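Putative pyruvate dehydrogenase (Rhodopseudomonas palustris, PDB 3IC3) is of unknown function, possibly an oxidoreductase, belongs to a family of uncharacterised domains and assembles as a two-chain unit. Local coordinates at residues A[18-30]-A[38-52]. Residues are numbered along the deposited sequence; the frame is centred on the assembly and turned at random.
With EDO (1,2-ethanediol), chain F; EDO (1,2-ethanediol), chain E.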
# COMPACT_ATOMS: atom_id res chain seq x y z
N GLY A 18 -1.59 15.25 -15.30
CA GLY A 18 -2.52 15.61 -16.39
C GLY A 18 -3.46 14.52 -16.88
O GLY A 18 -4.21 14.74 -17.83
N ARG A 19 -3.44 13.34 -16.26
CA ARG A 19 -4.26 12.23 -16.73
C ARG A 19 -5.57 12.13 -15.96
O ARG A 19 -5.60 11.65 -14.83
CB ARG A 19 -3.50 10.91 -16.62
CG ARG A 19 -2.33 10.76 -17.56
CD ARG A 19 -2.80 10.71 -19.00
NE ARG A 19 -3.54 9.48 -19.27
CZ ARG A 19 -3.00 8.36 -19.76
NH1 ARG A 19 -1.70 8.30 -20.05
NH2 ARG A 19 -3.76 7.29 -19.97
N GLU A 20 -6.65 12.57 -16.59
CA GLU A 20 -8.01 12.47 -16.02
C GLU A 20 -8.40 11.05 -15.62
O GLU A 20 -9.13 10.84 -14.65
CB GLU A 20 -9.04 13.03 -17.02
CG GLU A 20 -8.96 12.44 -18.44
CD GLU A 20 -8.14 13.26 -19.43
OE1 GLU A 20 -6.90 13.39 -19.25
OE2 GLU A 20 -8.74 13.78 -20.41
N ASP A 21 -7.88 10.06 -16.35
CA ASP A 21 -8.22 8.66 -16.12
C ASP A 21 -7.40 7.97 -15.05
O ASP A 21 -7.71 6.83 -14.70
CB ASP A 21 -8.15 7.86 -17.43
CG ASP A 21 -6.86 8.08 -18.18
OD1 ASP A 21 -6.30 9.20 -18.17
OD2 ASP A 21 -6.42 7.11 -18.83
N ALA A 22 -6.38 8.64 -14.51
CA ALA A 22 -5.59 8.12 -13.40
C ALA A 22 -6.37 8.26 -12.09
O ALA A 22 -6.92 9.34 -11.78
CB ALA A 22 -4.22 8.82 -13.29
N ILE A 23 -6.46 7.16 -11.35
CA ILE A 23 -7.13 7.15 -10.06
C ILE A 23 -6.17 6.72 -8.95
O ILE A 23 -5.54 5.68 -9.03
CB ILE A 23 -8.33 6.20 -10.07
CG1 ILE A 23 -9.27 6.53 -11.25
CG2 ILE A 23 -9.07 6.26 -8.69
CD1 ILE A 23 -10.30 5.42 -11.55
N GLU A 24 -6.07 7.52 -7.91
CA GLU A 24 -5.24 7.16 -6.77
C GLU A 24 -5.88 6.06 -5.93
O GLU A 24 -6.92 6.27 -5.34
CB GLU A 24 -4.96 8.38 -5.91
CG GLU A 24 -3.87 8.12 -4.88
CD GLU A 24 -3.09 9.39 -4.50
OE1 GLU A 24 -3.67 10.50 -4.47
OE2 GLU A 24 -1.89 9.23 -4.20
N VAL A 25 -5.21 4.91 -5.87
CA VAL A 25 -5.66 3.73 -5.14
C VAL A 25 -5.40 3.90 -3.66
O VAL A 25 -6.23 3.59 -2.83
CB VAL A 25 -4.82 2.48 -5.61
CG1 VAL A 25 -5.16 1.25 -4.75
CG2 VAL A 25 -5.08 2.20 -7.09
N LEU A 26 -4.22 4.42 -3.33
CA LEU A 26 -3.83 4.55 -1.94
C LEU A 26 -2.70 5.51 -1.74
O LEU A 26 -1.84 5.69 -2.64
CB LEU A 26 -3.46 3.19 -1.37
CG LEU A 26 -2.02 2.73 -1.39
CD1 LEU A 26 -1.68 1.55 -0.52
CD2 LEU A 26 -1.72 2.40 -2.83
N ARG A 27 -2.72 6.12 -0.56
CA ARG A 27 -1.60 6.92 -0.02
C ARG A 27 -1.31 6.38 1.37
O ARG A 27 -2.24 6.16 2.13
CB ARG A 27 -1.99 8.40 0.13
CG ARG A 27 -2.44 9.04 -1.12
CD ARG A 27 -2.60 10.57 -0.96
NE ARG A 27 -1.35 11.27 -0.79
CZ ARG A 27 -1.23 12.60 -0.82
NH1 ARG A 27 -2.30 13.37 -0.99
NH2 ARG A 27 -0.04 13.15 -0.66
N ALA A 28 -0.06 6.14 1.70
CA ALA A 28 0.30 5.63 3.01
C ALA A 28 1.39 6.49 3.62
O ALA A 28 2.35 6.82 2.94
CB ALA A 28 0.80 4.18 2.86
N PHE A 29 1.21 6.83 4.89
CA PHE A 29 2.14 7.62 5.65
C PHE A 29 2.61 6.92 6.90
O PHE A 29 1.81 6.25 7.57
CB PHE A 29 1.44 8.89 6.12
CG PHE A 29 1.15 9.86 5.00
CD1 PHE A 29 0.07 9.67 4.16
CD2 PHE A 29 1.98 10.95 4.81
CE1 PHE A 29 -0.17 10.61 3.10
CE2 PHE A 29 1.74 11.86 3.78
CZ PHE A 29 0.66 11.65 2.93
N VAL A 30 3.88 7.10 7.25
CA VAL A 30 4.38 6.63 8.55
C VAL A 30 4.40 7.81 9.53
O VAL A 30 4.98 8.88 9.24
CB VAL A 30 5.73 5.89 8.43
CG1 VAL A 30 6.80 6.79 7.80
CG2 VAL A 30 6.19 5.37 9.79
N ALA A 38 -4.81 6.09 3.24
CA ALA A 38 -6.03 6.57 2.56
C ALA A 38 -6.27 5.62 1.39
O ALA A 38 -5.40 5.49 0.54
CB ALA A 38 -5.82 7.98 2.03
N PHE A 39 -7.44 4.97 1.34
CA PHE A 39 -7.82 4.14 0.20
C PHE A 39 -8.95 4.74 -0.62
O PHE A 39 -9.88 5.34 -0.07
CB PHE A 39 -8.32 2.78 0.65
CG PHE A 39 -7.26 1.87 1.20
CD1 PHE A 39 -6.35 1.26 0.37
CD2 PHE A 39 -7.24 1.58 2.56
CE1 PHE A 39 -5.40 0.37 0.89
CE2 PHE A 39 -6.29 0.69 3.07
CZ PHE A 39 -5.39 0.11 2.23
N MSE A 40 -8.89 4.52 -1.93
CA MSE A 40 -10.04 4.77 -2.78
C MSE A 40 -11.18 3.86 -2.46
O MSE A 40 -10.97 2.78 -1.91
CB MSE A 40 -9.68 4.58 -4.26
CG MSE A 40 -9.35 3.16 -4.68
SE MSE A 40 -9.02 3.09 -6.60
CE MSE A 40 -8.74 1.18 -6.80
N ARG A 41 -12.37 4.30 -2.84
CA ARG A 41 -13.62 3.55 -2.65
C ARG A 41 -13.70 2.29 -3.53
O ARG A 41 -14.06 1.23 -3.03
CB ARG A 41 -14.81 4.46 -2.93
N ALA A 42 -13.28 2.39 -4.80
CA ALA A 42 -13.41 1.27 -5.77
C ALA A 42 -12.50 0.07 -5.51
O ALA A 42 -11.38 0.18 -4.99
CB ALA A 42 -13.22 1.78 -7.22
N PHE A 43 -13.01 -1.12 -5.86
CA PHE A 43 -12.23 -2.38 -5.76
C PHE A 43 -11.48 -2.68 -7.07
O PHE A 43 -10.34 -3.21 -7.07
CB PHE A 43 -13.21 -3.53 -5.48
CG PHE A 43 -12.59 -4.90 -5.56
CD1 PHE A 43 -11.50 -5.24 -4.77
CD2 PHE A 43 -13.14 -5.88 -6.40
CE1 PHE A 43 -10.94 -6.51 -4.83
CE2 PHE A 43 -12.58 -7.14 -6.46
CZ PHE A 43 -11.47 -7.46 -5.69
N GLU A 44 -12.15 -2.40 -8.18
CA GLU A 44 -11.68 -2.80 -9.51
C GLU A 44 -11.65 -4.33 -9.67
O GLU A 44 -12.66 -4.90 -10.11
CB GLU A 44 -10.35 -2.11 -9.84
CG GLU A 44 -10.39 -0.62 -9.48
CD GLU A 44 -9.65 0.24 -10.46
OE1 GLU A 44 -8.73 -0.28 -11.13
OE2 GLU A 44 -9.99 1.44 -10.56
N ASP A 45 -10.54 -4.98 -9.33
CA ASP A 45 -10.43 -6.43 -9.50
C ASP A 45 -9.32 -6.98 -8.60
O ASP A 45 -8.40 -6.25 -8.21
CB ASP A 45 -10.15 -6.78 -10.96
CG ASP A 45 -9.00 -5.98 -11.54
OD1 ASP A 45 -7.84 -6.32 -11.26
OD2 ASP A 45 -9.25 -4.97 -12.24
N PRO A 46 -9.41 -8.28 -8.25
CA PRO A 46 -8.45 -8.83 -7.31
C PRO A 46 -7.05 -8.82 -7.85
O PRO A 46 -6.10 -8.69 -7.08
CB PRO A 46 -8.94 -10.28 -7.09
CG PRO A 46 -9.93 -10.55 -8.12
CD PRO A 46 -10.44 -9.25 -8.65
N GLU A 47 -6.90 -8.93 -9.17
CA GLU A 47 -5.56 -8.96 -9.76
C GLU A 47 -4.79 -7.67 -9.53
O GLU A 47 -3.59 -7.70 -9.34
CB GLU A 47 -5.58 -9.32 -11.25
CG GLU A 47 -6.18 -10.70 -11.52
CD GLU A 47 -7.72 -10.73 -11.57
OE1 GLU A 47 -8.39 -9.68 -11.39
OE2 GLU A 47 -8.26 -11.82 -11.82
N MSE A 48 -5.49 -6.54 -9.55
CA MSE A 48 -4.83 -5.26 -9.34
C MSE A 48 -4.22 -5.21 -7.94
O MSE A 48 -3.10 -4.72 -7.76
CB MSE A 48 -5.79 -4.09 -9.54
CG MSE A 48 -5.13 -2.70 -9.47
SE MSE A 48 -6.26 -1.25 -8.81
CE MSE A 48 -6.55 -1.86 -6.97
N TRP A 49 -4.96 -5.69 -6.94
CA TRP A 49 -4.46 -5.69 -5.56
C TRP A 49 -3.26 -6.63 -5.45
O TRP A 49 -2.30 -6.34 -4.74
CB TRP A 49 -5.58 -6.05 -4.57
CG TRP A 49 -6.61 -5.00 -4.51
CD1 TRP A 49 -7.81 -5.01 -5.14
CD2 TRP A 49 -6.51 -3.73 -3.85
NE1 TRP A 49 -8.49 -3.84 -4.90
CE2 TRP A 49 -7.71 -3.03 -4.12
CE3 TRP A 49 -5.54 -3.11 -3.09
CZ2 TRP A 49 -7.96 -1.76 -3.62
CZ3 TRP A 49 -5.78 -1.85 -2.60
CH2 TRP A 49 -6.99 -1.19 -2.87
N GLY A 50 -3.31 -7.74 -6.17
CA GLY A 50 -2.20 -8.69 -6.23
C GLY A 50 -0.95 -8.06 -6.81
O GLY A 50 0.15 -8.23 -6.27
N LEU A 51 -1.13 -7.31 -7.90
CA LEU A 51 -0.04 -6.55 -8.52
C LEU A 51 0.56 -5.54 -7.55
O LEU A 51 1.77 -5.44 -7.43
CB LEU A 51 -0.53 -5.83 -9.77
CG LEU A 51 0.56 -4.95 -10.40
CD1 LEU A 51 1.79 -5.81 -10.75
CD2 LEU A 51 0.02 -4.21 -11.60
N LEU A 52 -0.30 -4.79 -6.86
CA LEU A 52 0.13 -3.79 -5.91
C LEU A 52 0.99 -4.40 -4.79
O LEU A 52 2.03 -3.88 -4.46
CB LEU A 52 -1.04 -3.06 -5.31
CG LEU A 52 -0.75 -1.97 -4.27
CD1 LEU A 52 0.13 -0.86 -4.90
CD2 LEU A 52 -2.07 -1.40 -3.73
C1 EDO F . -16.28 -0.68 -8.56
O1 EDO F . -15.13 -1.53 -8.70
C2 EDO F . -16.60 -0.51 -7.08
O2 EDO F . -15.94 -1.53 -6.32
C1 EDO E . -16.83 2.28 1.25
O1 EDO E . -16.53 3.22 2.28
C2 EDO E . -16.11 2.64 -0.04
O2 EDO E . -15.38 1.51 -0.53
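Arg27 and Ala38 form an antiparallel hydrogen-bonded pair: Ala38 N reaches Arg27 O at 2.8 Å, and Arg27 N returns the bond to Ala38 O. Leu26 and Phe39 follow as a non-hydrogen-bonded pair, their CA atoms 4.5 Å apart. Beyond them Met40 N still donates to Val25 O at 3.0 Å; the bond is nearly straight at hydrogen, but its donor stands 39° out of the carbonyl plane. The chain then loops into helix 46-52, whose axis inclines 42° to strand 23-30 at an 11.4 Å approach. Asp45 is the N-cap, its OD1 accepting from Met48 N, and Trp49 NE1 ties the indole to Phe43 O.

Val25 links loop and helix. Its CG1, anti to the backbone N (chi1 174°), meets Trp49 CH2 at 3.6 Å, while CG2 faces the selenomethionines, touching Met40 CE and, tip to tip, SE of one of two Met48 conformers. Met40 runs extended beyond CG and crosses Ile23 at about a right angle, SE to CG2 3.8 Å. Leu26 lies alongside Phe39, CB against ring atom CD1, and its CD2 meets Leu52 CD2 end to end at 3.9 Å, so Leu26, like Val25, rests on the helix.

The guanidinium of Arg27 ends in a salt bridge, through NE, with Glu24 OE2 of the second subunit, whose equivalent strand pairs antiparallel with strand 23-30. Together these contacts define a beta hairpin backed by the helix that follows it, with its first strand continuing the sheet across the dimer interface.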